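Local coordinates for protein dehydroascorbate reductase (Chlamydomonas reinhardtii, PDB 5XFT) that probably reduces dehydroascorbate to ascorbate at the expense of two glutathione molecules, as a member of the DHAR family of the GST superfamily, at residues G131-L136 with A179-L184. Numbering follows the deposited sequence.
Sequences GMDDYL and ARFTAL
D133, on helix 118-138, points its carboxylate at the start of helix 182-193, just after F181 at the N-cap position; the contact joins two helices of the all-helical C-terminal domain of the GST fold. The reach comes from chi1 of 172°, which sets CG of D133 opposite its own backbone N and sends the carboxylate across to the other helix. There OD1 of D133 accepts two weak, bent hydrogen bonds, from A183 N at 3.1 Å and from L184 N at 3.5 Å, placing a carboxylate where it would probably interact favourably with the helix dipole. The other oxygen, OD2 of D133, lies at the edge of the F181 ring, near its plane, 3.5 Å from CD1 of F181, with carboxylate and ring planes turned 57° apart. OD2 also forms a salt bridge with R137, one turn further along, whose guanidinium in addition bonds the hydroxyl of T182. Shortened to an alanine here, the side chain would probably leave the amides of A183 and L184 without this acceptor and R137 without this carboxylate. Beside these polar contacts the packing is apolar: L184 lays CG against CB of D133 at 3.8 Å, while its CD2 approaches CB of M132. The L136 side chain crosses that of L184 at about a right angle, and CB of L136 meets the A183 methyl, CB to CB, at 3.8 Å.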
ATOM      1  N   GLY A 131     -11.377  11.901  -8.045  1.00 46.04           N
ATOM      2  CA  GLY A 131     -11.950  11.848  -6.712  1.00 43.27           C
ATOM      3  C   GLY A 131     -10.936  12.129  -5.621  1.00 37.17           C
ATOM      4  O   GLY A 131     -11.138  13.021  -4.786  1.00 40.34           O
ATOM      5  N   MET A 132      -9.825  11.381  -5.634  1.00 27.12           N
ATOM      6  CA  MET A 132      -8.788  11.591  -4.625  1.00 29.12           C
ATOM      7  C   MET A 132      -8.253  13.016  -4.674  1.00 34.52           C
ATOM      8  O   MET A 132      -8.074  13.663  -3.633  1.00 38.47           O
ATOM      9  CB  MET A 132      -7.647  10.593  -4.829  1.00 27.51           C
ATOM     10  CG  MET A 132      -8.068   9.140  -4.714  1.00 31.45           C
ATOM     11  SD  MET A 132      -6.813   8.014  -5.344  1.00 26.14           S
ATOM     12  CE  MET A 132      -5.417   8.428  -4.301  1.00 19.53           C
ATOM     13  N   ASP A 133      -8.004  13.522  -5.881  1.00 32.01           N
ATOM     14  CA  ASP A 133      -7.423  14.851  -6.042  1.00 28.61           C
ATOM     15  C   ASP A 133      -8.351  15.929  -5.488  1.00 30.20           C
ATOM     16  O   ASP A 133      -7.927  16.798  -4.711  1.00 28.73           O
ATOM     17  CB  ASP A 133      -7.119  15.077  -7.523  1.00 28.93           C
ATOM     18  CG  ASP A 133      -6.693  16.485  -7.831  1.00 37.12           C
ATOM     19  OD1 ASP A 133      -5.573  16.874  -7.440  1.00 40.26           O
ATOM     20  OD2 ASP A 133      -7.488  17.202  -8.472  1.00 41.35           O
ATOM     21  N   ASP A 134      -9.630  15.877  -5.867  1.00 30.70           N
ATOM     22  CA  ASP A 134     -10.613  16.818  -5.341  1.00 32.35           C
ATOM     23  C   ASP A 134     -10.688  16.738  -3.826  1.00 40.63           C
ATOM     24  O   ASP A 134     -10.687  17.767  -3.141  1.00 43.94           O
ATOM     25  CB  ASP A 134     -11.990  16.545  -5.950  1.00 31.64           C
ATOM     26  CG  ASP A 134     -12.028  16.804  -7.441  1.00 34.80           C
ATOM     27  OD1 ASP A 134     -11.080  17.440  -7.953  1.00 35.65           O
ATOM     28  OD2 ASP A 134     -13.011  16.384  -8.093  1.00 32.46           O
ATOM     29  N   TYR A 135     -10.752  15.516  -3.283  1.00 38.03           N
ATOM     30  CA  TYR A 135     -10.840  15.369  -1.836  1.00 32.44           C
ATOM     31  C   TYR A 135      -9.656  16.037  -1.148  1.00 33.10           C
ATOM     32  O   TYR A 135      -9.833  16.848  -0.232  1.00 35.76           O
ATOM     33  CB  TYR A 135     -10.927  13.893  -1.445  1.00 27.17           C
ATOM     34  CG  TYR A 135     -11.302  13.705   0.010  1.00 24.62           C
ATOM     35  CD1 TYR A 135     -10.336  13.744   1.011  1.00 28.31           C
ATOM     36  CD2 TYR A 135     -12.623  13.506   0.386  1.00 24.49           C
ATOM     37  CE1 TYR A 135     -10.675  13.586   2.343  1.00 25.06           C
ATOM     38  CE2 TYR A 135     -12.969  13.341   1.718  1.00 24.07           C
ATOM     39  CZ  TYR A 135     -11.991  13.384   2.691  1.00 16.43           C
ATOM     40  OH  TYR A 135     -12.324  13.222   4.017  1.00 13.14           O
ATOM     41  N   LEU A 136      -8.437  15.721  -1.589  1.00 29.02           N
ATOM     42  CA  LEU A 136      -7.263  16.324  -0.966  1.00 32.90           C
ATOM     43  C   LEU A 136      -7.267  17.843  -1.110  1.00 37.17           C
ATOM     44  O   LEU A 136      -6.736  18.548  -0.244  1.00 32.67           O
ATOM     45  CB  LEU A 136      -5.988  15.728  -1.560  1.00 27.51           C
ATOM     46  CG  LEU A 136      -5.705  14.266  -1.209  1.00 32.80           C
ATOM     47  CD1 LEU A 136      -4.411  13.791  -1.860  1.00 38.31           C
ATOM     48  CD2 LEU A 136      -5.640  14.077   0.298  1.00 34.84           C
ATOM     49  N   ALA A 179      -0.476  17.052 -14.676  1.00 56.02           N
ATOM     50  CA  ALA A 179      -0.042  18.154 -13.829  1.00 51.50           C
ATOM     51  C   ALA A 179      -1.206  18.911 -13.211  1.00 55.09           C
ATOM     52  O   ALA A 179      -0.999  19.647 -12.240  1.00 56.59           O
ATOM     53  CB  ALA A 179       0.830  19.117 -14.631  1.00 49.86           C
ATOM     54  N   ARG A 180      -2.418  18.750 -13.743  1.00 51.02           N
ATOM     55  CA  ARG A 180      -3.573  19.423 -13.172  1.00 54.98           C
ATOM     56  C   ARG A 180      -4.022  18.799 -11.858  1.00 59.09           C
ATOM     57  O   ARG A 180      -4.613  19.498 -11.027  1.00 63.30           O
ATOM     58  CB  ARG A 180      -4.725  19.419 -14.173  1.00 57.47           C
ATOM     59  CG  ARG A 180      -5.276  18.050 -14.461  1.00 60.01           C
ATOM     60  CD  ARG A 180      -6.494  18.156 -15.341  1.00 63.40           C
ATOM     61  NE  ARG A 180      -7.438  17.083 -15.073  1.00 65.36           N
ATOM     62  CZ  ARG A 180      -7.446  15.927 -15.724  1.00 70.87           C
ATOM     63  NH1 ARG A 180      -6.553  15.698 -16.679  1.00 68.40           N
ATOM     64  NH2 ARG A 180      -8.343  15.001 -15.415  1.00 74.56           N
ATOM     65  N   PHE A 181      -3.758  17.508 -11.648  1.00 51.21           N
ATOM     66  CA  PHE A 181      -3.993  16.886 -10.352  1.00 40.26           C
ATOM     67  C   PHE A 181      -2.961  17.404  -9.363  1.00 41.57           C
ATOM     68  O   PHE A 181      -2.105  16.646  -8.893  1.00 40.44           O
ATOM     69  CB  PHE A 181      -3.913  15.363 -10.446  1.00 36.34           C
ATOM     70  CG  PHE A 181      -5.040  14.742 -11.208  1.00 33.82           C
ATOM     71  CD1 PHE A 181      -6.320  15.258 -11.129  1.00 28.77           C
ATOM     72  CD2 PHE A 181      -4.811  13.648 -12.024  1.00 36.11           C
ATOM     73  CE1 PHE A 181      -7.358  14.681 -11.840  1.00 29.69           C
ATOM     74  CE2 PHE A 181      -5.840  13.075 -12.745  1.00 30.44           C
ATOM     75  CZ  PHE A 181      -7.117  13.592 -12.650  1.00 31.27           C
ATOM     76  N   THR A 182      -3.033  18.701  -9.061  1.00 45.14           N
ATOM     77  CA  THR A 182      -2.057  19.352  -8.195  1.00 47.23           C
ATOM     78  C   THR A 182      -1.959  18.662  -6.840  1.00 47.90           C
ATOM     79  O   THR A 182      -0.860  18.386  -6.339  1.00 50.55           O
ATOM     80  CB  THR A 182      -2.444  20.821  -8.016  1.00 54.62           C
ATOM     81  OG1 THR A 182      -3.860  20.912  -7.799  1.00 60.60           O
ATOM     82  CG2 THR A 182      -2.070  21.624  -9.245  1.00 53.35           C
ATOM     83  N   ALA A 183      -3.115  18.382  -6.234  1.00 47.79           N
ATOM     84  CA  ALA A 183      -3.139  17.807  -4.895  1.00 43.34           C
ATOM     85  C   ALA A 183      -2.548  16.403  -4.872  1.00 36.27           C
ATOM     86  O   ALA A 183      -2.004  15.976  -3.848  1.00 39.23           O
ATOM     87  CB  ALA A 183      -4.570  17.798  -4.359  1.00 46.47           C
ATOM     88  N   LEU A 184      -2.633  15.675  -5.987  1.00 30.15           N
ATOM     89  CA  LEU A 184      -1.995  14.365  -6.050  1.00 29.68           C
ATOM     90  C   LEU A 184      -0.477  14.491  -6.108  1.00 39.30           C
ATOM     91  O   LEU A 184       0.244  13.684  -5.503  1.00 44.92           O
ATOM     92  CB  LEU A 184      -2.518  13.578  -7.249  1.00 25.72           C
ATOM     93  CG  LEU A 184      -3.956  13.085  -7.091  1.00 32.93           C
ATOM     94  CD1 LEU A 184      -4.301  12.064  -8.161  1.00 36.79           C
ATOM     95  CD2 LEU A 184      -4.171  12.505  -5.706  1.00 26.25           C
TER